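Local atomic coordinates of EcmrR transcriptional regulator (Escherichia coli, PDB entry 6WL5), a protein that probably activates transcription as a multidrug-sensing MerR-family regulator, its C-terminal domain binding the cationic detergent cetyl-trimethyl-ammonium. Residues 15-20 against 87-92; 55-60 against 71-76; 125-130 against 153-158. All coordinates share one frame; numbering follows the deposited sequence. Where two conformers were deposited one is given.

Contact 1 (15-20 against 87-92); sequences IVYSKR and IIFQVI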
loop_
_atom_site.group_PDB
_atom_site.type_symbol
_atom_site.label_atom_id
_atom_site.label_comp_id
_atom_site.label_asym_id
_atom_site.label_seq_id
_atom_site.Cartn_x
_atom_site.Cartn_y
_atom_site.Cartn_z
ATOM N N ILE A 15 11.156 -7.532 -1.649
ATOM C CA ILE A 15 12.138 -6.466 -1.537
ATOM C C ILE A 15 11.505 -5.241 -2.157
ATOM O O ILE A 15 10.909 -5.334 -3.239
ATOM C CB ILE A 15 13.418 -6.813 -2.311
ATOM C CG1 ILE A 15 13.967 -8.171 -1.879
ATOM C CG2 ILE A 15 14.464 -5.686 -2.163
ATOM C CD1 ILE A 15 15.035 -8.697 -2.822
ATOM N N VAL A 16 11.628 -4.102 -1.478
ATOM C CA VAL A 16 11.088 -2.851 -1.971
ATOM C C VAL A 16 12.130 -1.748 -1.836
ATOM O O VAL A 16 13.042 -1.806 -1.007
ATOM C CB VAL A 16 9.809 -2.418 -1.212
ATOM C CG1 VAL A 16 8.760 -3.509 -1.260
ATOM C CG2 VAL A 16 10.099 -1.983 0.237
ATOM N N TYR A 17 11.937 -0.695 -2.622
ATOM C CA TYR A 17 12.419 0.619 -2.241
ATOM C C TYR A 17 11.269 1.365 -1.598
ATOM O O TYR A 17 10.101 1.060 -1.867
ATOM C CB TYR A 17 13.049 1.393 -3.394
ATOM C CG TYR A 17 12.197 1.762 -4.569
ATOM C CD1 TYR A 17 11.384 2.890 -4.552
ATOM C CD2 TYR A 17 12.251 1.008 -5.732
ATOM C CE1 TYR A 17 10.636 3.243 -5.677
ATOM C CE2 TYR A 17 11.512 1.351 -6.836
ATOM C CZ TYR A 17 10.707 2.451 -6.799
ATOM O OH TYR A 17 10.014 2.743 -7.935
ATOM N N SER A 18 11.604 2.282 -0.687
ATOM C CA SER A 18 10.583 2.859 0.175
ATOM C C SER A 18 11.029 4.214 0.724
ATOM O O SER A 18 12.227 4.512 0.810
ATOM C CB SER A 18 10.274 1.893 1.327
ATOM O OG SER A 18 11.422 1.740 2.159
ATOM N N LYS A 19 10.047 5.042 1.060
ATOM C CA LYS A 19 10.291 6.284 1.763
ATOM C C LYS A 19 9.147 6.512 2.735
ATOM O O LYS A 19 7.995 6.275 2.398
ATOM C CB LYS A 19 10.426 7.484 0.796
ATOM C CG LYS A 19 10.956 8.735 1.479
ATOM C CD LYS A 19 11.412 9.782 0.481
ATOM C CE LYS A 19 11.838 11.080 1.157
ATOM N NZ LYS A 19 12.456 12.010 0.156
ATOM N N ARG A 20 9.474 6.944 3.948
ATOM C CA ARG A 20 8.499 7.125 5.010
ATOM C C ARG A 20 8.341 8.604 5.333
ATOM O O ARG A 20 9.316 9.373 5.296
ATOM C CB ARG A 20 8.943 6.357 6.259
ATOM C CG ARG A 20 7.891 6.301 7.331
ATOM C CD ARG A 20 8.185 5.143 8.262
ATOM N NE ARG A 20 7.300 5.127 9.418
ATOM C CZ ARG A 20 7.347 4.182 10.334
ATOM N NH1 ARG A 20 8.230 3.188 10.192
ATOM N NH2 ARG A 20 6.522 4.198 11.374
ATOM N N ILE A 87 15.476 7.384 0.641
ATOM C CA ILE A 87 14.881 6.260 -0.071
ATOM C C ILE A 87 15.691 5.019 0.273
ATOM O O ILE A 87 16.889 4.934 -0.032
ATOM C CB ILE A 87 14.839 6.487 -1.585
ATOM C CG1 ILE A 87 14.097 7.782 -1.900
ATOM C CG2 ILE A 87 14.104 5.308 -2.252
ATOM C CD1 ILE A 87 14.048 8.087 -3.353
ATOM N N ILE A 88 15.039 4.047 0.887
ATOM C CA ILE A 88 15.744 2.901 1.438
ATOM C C ILE A 88 15.168 1.588 0.905
ATOM O O ILE A 88 13.958 1.458 0.680
ATOM C CB ILE A 88 15.762 2.949 2.986
ATOM C CG1 ILE A 88 14.356 2.751 3.504
ATOM C CG2 ILE A 88 16.365 4.263 3.511
ATOM C CD1 ILE A 88 14.102 1.319 3.828
ATOM N N PHE A 89 16.053 0.630 0.675
ATOM C CA PHE A 89 15.670 -0.731 0.335
ATOM C C PHE A 89 15.509 -1.557 1.614
ATOM O O PHE A 89 16.309 -1.457 2.551
ATOM C CB PHE A 89 16.733 -1.336 -0.582
ATOM C CG PHE A 89 16.735 -0.740 -1.956
ATOM C CD1 PHE A 89 17.420 0.436 -2.213
ATOM C CD2 PHE A 89 16.041 -1.346 -2.984
ATOM C CE1 PHE A 89 17.409 1.012 -3.487
ATOM C CE2 PHE A 89 16.032 -0.794 -4.261
ATOM C CZ PHE A 89 16.726 0.384 -4.513
ATOM N N GLN A 90 14.434 -2.334 1.664
ATOM C CA GLN A 90 14.144 -3.183 2.807
ATOM C C GLN A 90 13.303 -4.369 2.345
ATOM O O GLN A 90 12.714 -4.366 1.260
ATOM C CB GLN A 90 13.456 -2.383 3.920
ATOM C CG GLN A 90 12.084 -1.883 3.551
ATOM C CD GLN A 90 11.404 -1.144 4.686
ATOM O OE1 GLN A 90 11.137 -1.711 5.768
ATOM N NE2 GLN A 90 11.084 0.111 4.444
ATOM N N VAL A 91 13.295 -5.415 3.162
ATOM C CA VAL A 91 12.432 -6.567 2.931
ATOM C C VAL A 91 11.158 -6.362 3.734
ATOM O O VAL A 91 11.212 -6.150 4.948
ATOM C CB VAL A 91 13.129 -7.870 3.354
ATOM C CG1 VAL A 91 12.152 -9.048 3.251
ATOM C CG2 VAL A 91 14.400 -8.103 2.532
ATOM N N ILE A 92 10.010 -6.417 3.066
ATOM C CA ILE A 92 8.713 -6.308 3.722
ATOM C C ILE A 92 8.227 -7.732 4.005
ATOM O O ILE A 92 8.108 -8.528 3.060
ATOM C CB ILE A 92 7.712 -5.541 2.852
ATOM C CG1 ILE A 92 8.203 -4.113 2.531
ATOM C CG2 ILE A 92 6.351 -5.475 3.541
ATOM C CD1 ILE A 92 8.513 -3.246 3.724
#
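Ser-18 and Gln-90 show how a polar relay can be built onto the face of an antiparallel strand pair. The Ser-18 hydroxyl donates to the carbonyl of Ile-88 (OG to O 2.9 Å), and OG in turn accepts from the amide of Gln-90 (NE2 to OG 2.8 Å), the partner lying almost exactly in the amide plane. With chi1 at 65°, OG stands between the Ser-18 backbone N and carbonyl carbon, which places it within bonding distance of both the Ile-88 carbonyl and the Gln-90 amide. The Ile-88 oxygen also receives a weak, bent bond from the backbone N of Ser-18, whereas Val-16 and Gln-90 exchange two straighter ones. Beside the relay, Val-16 CG2 meets Ile-92 CG1 at 3.7 Å, the side chains crossing at about a right angle. On the other face, Tyr-17 CB lies over the ring of Phe-89, 4.0 Å from its centroid, and helix 34-43 packs on both residues through Val-40. Packing is looser where Ile-15 CG1 lies 4.4 Å from CG2 of the exposed Val-91, and where the partly exposed Lys-19 merely brings CD to 4.1 Å from Ile-87 CG1. Gln-90 NE2 also bonds Glu-72 of strand 69-77, which flanks strand 7-23. The chain of donors therefore runs one way, from a carboxylate-bound amide through a hydroxyl to a main-chain carbonyl, fixing the rotation of Ser-18 and coupling three strands.

Contact 2 (55-60 against 71-76); sequences CFTLYH and VEFCEA. With 16A (cetyl-trimethyl-ammonium), chain E; 16A (cetyl-trimethyl-ammonium), chain F.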
loop_
_atom_site.group_PDB
_atom_site.type_symbol
_atom_site.label_atom_id
_atom_site.label_comp_id
_atom_site.label_asym_id
_atom_site.label_seq_id
_atom_site.Cartn_x
_atom_site.Cartn_y
_atom_site.Cartn_z
ATOM N N CYS A 55 2.944 -2.342 -5.519
ATOM C CA CYS A 55 3.233 -0.952 -5.185
ATOM C C CYS A 55 2.198 -0.547 -4.158
ATOM O O CYS A 55 1.008 -0.635 -4.434
ATOM C CB CYS A 55 3.096 -0.101 -6.442
ATOM S SG CYS A 55 3.293 1.660 -6.127
ATOM N N PHE A 56 2.641 -0.159 -2.960
ATOM C CA PHE A 56 1.680 -0.043 -1.872
ATOM C C PHE A 56 2.171 0.929 -0.815
ATOM O O PHE A 56 3.380 1.184 -0.660
ATOM C CB PHE A 56 1.403 -1.403 -1.204
ATOM C CG PHE A 56 2.629 -2.089 -0.687
ATOM C CD1 PHE A 56 3.415 -2.846 -1.542
ATOM C CD2 PHE A 56 2.999 -2.005 0.649
ATOM C CE1 PHE A 56 4.564 -3.500 -1.103
ATOM C CE2 PHE A 56 4.138 -2.677 1.114
ATOM C CZ PHE A 56 4.917 -3.437 0.229
ATOM N N THR A 57 1.209 1.500 -0.113
ATOM C CA THR A 57 1.480 2.314 1.057
ATOM C C THR A 57 1.249 1.462 2.302
ATOM O O THR A 57 0.214 0.807 2.433
ATOM C CB THR A 57 0.549 3.525 1.102
ATOM O OG1 THR A 57 0.812 4.330 -0.050
ATOM C CG2 THR A 57 0.743 4.357 2.395
ATOM N N LEU A 58 2.188 1.536 3.232
ATOM C CA LEU A 58 1.967 1.052 4.573
ATOM C C LEU A 58 1.469 2.201 5.437
ATOM O O LEU A 58 2.122 3.257 5.526
ATOM C CB LEU A 58 3.273 0.508 5.136
ATOM C CG LEU A 58 3.858 -0.721 4.423
ATOM C CD1 LEU A 58 5.191 -1.113 4.995
ATOM C CD2 LEU A 58 2.857 -1.824 4.528
ATOM N N TYR A 59 0.348 1.976 6.115
ATOM C CA TYR A 59 -0.189 2.925 7.092
ATOM C C TYR A 59 0.204 2.485 8.500
ATOM O O TYR A 59 -0.366 1.533 9.027
ATOM C CB TYR A 59 -1.707 2.993 6.942
ATOM C CG TYR A 59 -2.100 3.800 5.700
ATOM C CD1 TYR A 59 -2.268 5.174 5.749
ATOM C CD2 TYR A 59 -2.288 3.176 4.460
ATOM C CE1 TYR A 59 -2.577 5.909 4.616
ATOM C CE2 TYR A 59 -2.616 3.904 3.321
ATOM C CZ TYR A 59 -2.782 5.274 3.404
ATOM O OH TYR A 59 -3.154 6.018 2.281
ATOM N N HIS A 60 1.163 3.190 9.104
ATOM C CA HIS A 60 1.802 2.780 10.353
ATOM C C HIS A 60 1.162 3.356 11.604
ATOM O O HIS A 60 1.571 2.979 12.720
ATOM C CB HIS A 60 3.279 3.180 10.310
ATOM C CG HIS A 60 4.094 2.374 9.343
ATOM N ND1 HIS A 60 4.159 0.998 9.395
ATOM C CD2 HIS A 60 4.913 2.752 8.331
ATOM C CE1 HIS A 60 4.981 0.558 8.462
ATOM N NE2 HIS A 60 5.462 1.602 7.807
ATOM N N VAL A 71 3.008 7.324 6.987
ATOM C CA VAL A 71 2.845 6.488 5.816
ATOM C C VAL A 71 4.202 6.146 5.243
ATOM O O VAL A 71 5.147 6.922 5.350
ATOM C CB VAL A 71 1.982 7.204 4.750
ATOM C CG1 VAL A 71 0.567 7.358 5.275
ATOM C CG2 VAL A 71 2.607 8.544 4.260
ATOM N N GLU A 72 4.291 4.979 4.609
ATOM C CA GLU A 72 5.522 4.522 3.976
ATOM C C GLU A 72 5.193 4.003 2.581
ATOM O O GLU A 72 4.485 3.000 2.430
ATOM C CB GLU A 72 6.211 3.464 4.837
ATOM C CG GLU A 72 7.574 3.061 4.332
ATOM C CD GLU A 72 8.342 2.242 5.353
ATOM O OE1 GLU A 72 7.673 1.451 6.052
ATOM O OE2 GLU A 72 9.594 2.381 5.444
ATOM N N PHE A 73 5.684 4.708 1.563
ATOM C CA PHE A 73 5.488 4.277 0.199
ATOM C C PHE A 73 6.493 3.193 -0.135
ATOM O O PHE A 73 7.703 3.379 0.075
ATOM C CB PHE A 73 5.703 5.420 -0.774
ATOM C CG PHE A 73 5.543 5.001 -2.173
ATOM C CD1 PHE A 73 4.295 4.726 -2.674
ATOM C CD2 PHE A 73 6.651 4.784 -2.966
ATOM C CE1 PHE A 73 4.140 4.334 -3.990
ATOM C CE2 PHE A 73 6.512 4.414 -4.299
ATOM C CZ PHE A 73 5.250 4.175 -4.801
ATOM N N CYS A 74 6.009 2.119 -0.743
ATOM C CA CYS A 74 6.831 0.968 -1.108
ATOM C C CYS A 74 6.571 0.507 -2.534
ATOM O O CYS A 74 5.441 0.493 -3.007
ATOM C CB CYS A 74 6.515 -0.215 -0.190
ATOM S SG CYS A 74 6.777 0.065 1.563
ATOM N N GLU A 75 7.628 0.118 -3.222
ATOM C CA GLU A 75 7.484 -0.455 -4.541
ATOM C C GLU A 75 8.423 -1.639 -4.649
ATOM O O GLU A 75 9.622 -1.523 -4.387
ATOM C CB GLU A 75 7.764 0.629 -5.596
ATOM C CG GLU A 75 7.362 0.261 -6.988
ATOM C CD GLU A 75 6.969 1.459 -7.856
ATOM O OE1 GLU A 75 6.372 1.185 -8.918
ATOM O OE2 GLU A 75 7.303 2.649 -7.522
ATOM N N ALA A 76 7.874 -2.770 -5.054
ATOM C CA ALA A 76 8.630 -4.016 -5.076
ATOM C C ALA A 76 9.553 -4.114 -6.285
ATOM O O ALA A 76 9.145 -3.858 -7.430
ATOM C CB ALA A 76 7.679 -5.211 -5.074
HETATM C C1 16A E . -9.628 -2.859 17.491
HETATM C C2 16A E . -8.830 -1.953 16.565
HETATM C C3 16A E . -9.669 -0.783 16.056
HETATM C C4 16A E . -9.174 -0.187 14.734
HETATM C C5 16A E . -7.687 -0.384 14.429
HETATM C C6 16A E . -7.267 0.509 13.267
HETATM C C7 16A E . -5.771 0.735 13.132
HETATM C C8 16A E . -5.548 1.825 12.091
HETATM C C9 16A E . -4.574 1.368 11.040
HETATM C C10 16A E . -3.652 2.477 10.530
HETATM C C11 16A E . -4.337 3.716 9.969
HETATM C C12 16A E . -5.085 3.473 8.664
HETATM C C13 16A E . -5.272 4.817 7.958
HETATM C C14 16A E . -5.706 4.595 6.523
HETATM C C15 16A E . -6.111 5.902 5.862
HETATM C C16 16A E . -6.302 5.634 4.396
HETATM N N1 16A E . -6.892 6.776 3.679
HETATM C C17 16A E . -6.177 8.046 3.910
HETATM C C18 16A E . -6.799 6.369 2.268
HETATM C C19 16A E . -8.324 6.879 3.969
HETATM C C1 16A F . -1.944 17.107 -16.392
HETATM C C2 16A F . -2.608 16.169 -15.424
HETATM C C3 16A F . -1.468 15.644 -14.573
HETATM C C4 16A F . -1.808 14.275 -14.056
HETATM C C5 16A F . -0.583 13.729 -13.365
HETATM C C6 16A F . -0.573 12.229 -13.470
HETATM C C7 16A F . 0.660 11.684 -12.810
HETATM C C8 16A F . 0.609 10.190 -12.745
HETATM C C9 16A F . 1.860 9.634 -12.091
HETATM C C10 16A F . 1.538 8.271 -11.536
HETATM C C11 16A F . 2.481 7.766 -10.435
HETATM C C12 16A F . 1.708 6.566 -9.872
HETATM C C13 16A F . 2.427 5.648 -8.894
HETATM C C14 16A F . 1.743 4.263 -8.726
HETATM C C15 16A F . 2.532 3.214 -9.500
HETATM C C16 16A F . 1.845 2.504 -10.664
HETATM N N1 16A F . 2.024 1.038 -10.595
HETATM C C17 16A F . 1.073 0.441 -9.651
HETATM C C18 16A F . 1.762 0.522 -11.941
HETATM C C19 16A F . 3.368 0.598 -10.196
#
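This contact is a buried antiparallel beta hairpin near the centre of the GyrI-like domain, where Cys-55 to Tyr-59 pair with Val-71 to Glu-75 and place side chains in two detergent sites. Four backbone bonds, from the pairs Phe-56 with Cys-74 and Leu-58 with Glu-72, hold the register. On the face bearing those residues, Cys-74 CB sits over the Phe-56 ring, 3.7 Å from its centroid. His-60, just past the strand, sends NE2 to Glu-72 OE1 (2.8 Å, 164° at the hydrogen). The carboxylate is met on its anti side and somewhat out of its plane, while His-60 ND1 bonds Ser-130; both ring nitrogens are thus engaged and the ring's rotation is fixed.

The opposite face serves the ligands. The Tyr-59 ring is sandwiched between a detergent chain, C14 lying 3.6 Å above one face, and Thr-57 CG2 over the other; its hydroxyl bonds Glu-133. Val-71 CG1 packs alongside at Tyr-59 CE1. At the far end Cys-55 SG, anti to its own backbone N (chi1 175°), reaches Phe-73 CZ at 3.5 Å. A second detergent's cationic head lies there, probably favoured by the nearby carboxylate: Glu-75 OE1 is 3.3 Å from its methyl carbon C19.

Contact 3 (125-130 against 153-158); sequences YLLTNS and QFPVEK. With EDO (1,2-ethanediol), chain K.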
loop_
_atom_site.group_PDB
_atom_site.type_symbol
_atom_site.label_atom_id
_atom_site.label_comp_id
_atom_site.label_asym_id
_atom_site.label_seq_id
_atom_site.Cartn_x
_atom_site.Cartn_y
_atom_site.Cartn_z
ATOM N N TYR A 125 -10.974 -12.319 13.938
ATOM C CA TYR A 125 -9.577 -12.052 13.642
ATOM C C TYR A 125 -9.080 -10.865 14.455
ATOM O O TYR A 125 -9.843 -10.163 15.114
ATOM C CB TYR A 125 -9.357 -11.825 12.143
ATOM C CG TYR A 125 -9.358 -13.120 11.346
ATOM C CD1 TYR A 125 -10.553 -13.774 11.033
ATOM C CD2 TYR A 125 -8.167 -13.712 10.943
ATOM C CE1 TYR A 125 -10.553 -14.945 10.294
ATOM C CE2 TYR A 125 -8.157 -14.893 10.206
ATOM C CZ TYR A 125 -9.347 -15.503 9.882
ATOM O OH TYR A 125 -9.334 -16.683 9.154
ATOM N N LEU A 126 -7.764 -10.662 14.386
ATOM C CA LEU A 126 -7.069 -9.546 15.012
ATOM C C LEU A 126 -6.155 -8.910 13.974
ATOM O O LEU A 126 -5.420 -9.630 13.287
ATOM C CB LEU A 126 -6.237 -10.078 16.189
ATOM C CG LEU A 126 -5.294 -9.094 16.894
ATOM C CD1 LEU A 126 -6.027 -7.956 17.580
ATOM C CD2 LEU A 126 -4.428 -9.826 17.914
ATOM N N LEU A 127 -6.202 -7.567 13.856
ATOM C CA LEU A 127 -5.245 -6.833 13.016
ATOM C C LEU A 127 -3.878 -6.818 13.704
ATOM O O LEU A 127 -3.756 -6.354 14.846
ATOM C CB LEU A 127 -5.731 -5.396 12.787
ATOM C CG LEU A 127 -4.862 -4.447 11.956
ATOM C CD1 LEU A 127 -4.768 -4.844 10.494
ATOM C CD2 LEU A 127 -5.444 -3.041 12.063
ATOM N N THR A 128 -2.848 -7.346 13.036
ATOM C CA THR A 128 -1.559 -7.553 13.674
ATOM C C THR A 128 -0.373 -6.827 13.039
ATOM O O THR A 128 0.761 -7.000 13.529
ATOM C CB THR A 128 -1.250 -9.063 13.705
ATOM O OG1 THR A 128 -1.314 -9.590 12.380
ATOM C CG2 THR A 128 -2.262 -9.845 14.581
ATOM N N ASN A 129 -0.575 -6.056 11.961
ATOM C CA ASN A 129 0.488 -5.218 11.413
ATOM C C ASN A 129 -0.161 -4.122 10.582
ATOM O O ASN A 129 -1.389 -4.020 10.508
ATOM C CB ASN A 129 1.517 -6.034 10.614
ATOM C CG ASN A 129 2.945 -5.472 10.745
ATOM O OD1 ASN A 129 3.147 -4.244 10.791
ATOM N ND2 ASN A 129 3.940 -6.379 10.852
ATOM N N SER A 130 0.677 -3.269 9.988
ATOM C CA SER A 130 0.183 -2.077 9.301
ATOM C C SER A 130 -0.633 -2.429 8.060
ATOM O O SER A 130 -0.167 -3.201 7.217
ATOM C CB SER A 130 1.399 -1.269 8.883
ATOM O OG SER A 130 2.140 -0.914 10.022
ATOM N N GLN A 153 -5.290 -4.260 2.230
ATOM C CA GLN A 153 -4.815 -5.520 2.824
ATOM C C GLN A 153 -4.573 -5.322 4.315
ATOM O O GLN A 153 -3.675 -4.585 4.707
ATOM C CB GLN A 153 -3.523 -5.982 2.130
ATOM C CG GLN A 153 -3.583 -5.884 0.585
ATOM C CD GLN A 153 -2.273 -6.237 -0.086
ATOM O OE1 GLN A 153 -1.191 -5.841 0.368
ATOM N NE2 GLN A 153 -2.367 -6.912 -1.231
ATOM N N PHE A 154 -5.348 -6.020 5.148
ATOM C CA PHE A 154 -5.172 -5.991 6.600
ATOM C C PHE A 154 -4.406 -7.227 7.060
ATOM O O PHE A 154 -4.933 -8.356 6.940
ATOM C CB PHE A 154 -6.544 -5.967 7.285
ATOM C CG PHE A 154 -7.149 -4.591 7.464
ATOM C CD1 PHE A 154 -6.857 -3.530 6.615
ATOM C CD2 PHE A 154 -8.019 -4.362 8.500
ATOM C CE1 PHE A 154 -7.438 -2.289 6.797
ATOM C CE2 PHE A 154 -8.581 -3.115 8.698
ATOM C CZ PHE A 154 -8.287 -2.076 7.843
ATOM N N PRO A 155 -3.188 -7.082 7.582
ATOM C CA PRO A 155 -2.484 -8.242 8.164
ATOM C C PRO A 155 -3.237 -8.742 9.383
ATOM O O PRO A 155 -3.525 -7.972 10.296
ATOM C CB PRO A 155 -1.106 -7.671 8.536
ATOM C CG PRO A 155 -0.988 -6.369 7.745
ATOM C CD PRO A 155 -2.404 -5.845 7.711
ATOM N N VAL A 156 -3.574 -10.030 9.393
ATOM C CA VAL A 156 -4.388 -10.575 10.474
ATOM C C VAL A 156 -3.915 -11.935 10.967
ATOM O O VAL A 156 -3.159 -12.647 10.304
ATOM C CB VAL A 156 -5.887 -10.686 10.074
ATOM C CG1 VAL A 156 -6.498 -9.327 9.814
ATOM C CG2 VAL A 156 -6.058 -11.553 8.845
ATOM N N GLU A 157 -4.404 -12.278 12.163
ATOM C CA GLU A 157 -4.280 -13.594 12.772
ATOM C C GLU A 157 -5.625 -13.970 13.379
ATOM O O GLU A 157 -6.341 -13.116 13.907
ATOM C CB GLU A 157 -3.140 -13.550 13.802
ATOM C CG GLU A 157 -1.811 -13.224 13.112
ATOM C CD GLU A 157 -0.612 -13.158 14.017
ATOM O OE1 GLU A 157 -0.782 -13.125 15.246
ATOM O OE2 GLU A 157 0.515 -13.132 13.471
ATOM N N LYS A 158 -5.979 -15.249 13.268
ATOM C CA LYS A 158 -7.228 -15.728 13.823
ATOM C C LYS A 158 -7.146 -15.733 15.338
ATOM O O LYS A 158 -6.130 -16.126 15.924
ATOM C CB LYS A 158 -7.449 -17.155 13.303
ATOM C CG LYS A 158 -8.733 -17.826 13.729
ATOM C CD LYS A 158 -9.972 -17.198 13.068
ATOM C CE LYS A 158 -11.250 -17.725 13.746
ATOM N NZ LYS A 158 -12.476 -17.325 12.963
HETATM C C1 EDO K . -3.750 -17.152 10.606
HETATM O O1 EDO K . -4.247 -16.946 11.938
HETATM C C2 EDO K . -3.321 -15.836 9.966
HETATM O O2 EDO K . -2.111 -15.318 10.540
#
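The carbonyl oxygen of Pro-155 draws several groups of Leu-127 and Thr-128. Thr-128 N gives a straight bond (N to O 2.9 Å, 169° at the hydrogen), although the donor stands above the carbonyl plane. Leu-127 adds a CA-H contact. Leu-127 CD1 also nears this oxygen while packing on Phe-154 CB at 3.8 Å. The proline ring fits against the turn that follows Thr-128, with Pro-155 CG 3.3 Å from Ser-130 O and Pro-155 CB 3.7 Å from Asn-129 CB; this packing buries Asn-129 N, which has no polar partner. At the other end the Lys-158 chain bends at chi2 (70°) and crosses the Tyr-125 ring at about a right angle, placing CD over one face, 3.8 Å from the centroid, while NZ bonds Asn-123 O. On the strand edge facing away from 125-127, an ethanediol, probably from the crystallisation liquor, takes the backbone N of Lys-158 (N to O1 2.8 Å) and the carbonyl of Val-156. Helix 109-123 packs on Tyr-125, Phe-154 and Val-156. A short antiparallel strand thus extends the sheet of a GyrI-like small-molecule-binding domain, with Leu-127 contributing to a detergent pocket.

Overall arrangement
From the N terminus, strand 7-23 supplies the first half of contact 1, which closes only when the chain returns at 87-92. Nested inside that long loop is contact 2, a hairpin closing over the short excursion between 60 and 71. Contact 3 follows in series, joining 125-130 to the C-terminal strand after helix 109-123. No two loops cross. Contacts 1 and 2 touch directly, because strand 69-77 neighbours strand 7-23; Tyr-17 OH lies 2.7 Å from Glu-75 OE2, a probable, weak hydrogen bond. Contacts 2 and 3 meet where His-60 reaches Ser-130. Contacts 1 and 3 do not touch, but strands 88-103 and 149-158 are neighbours in the one curled or branched sheet that all three share.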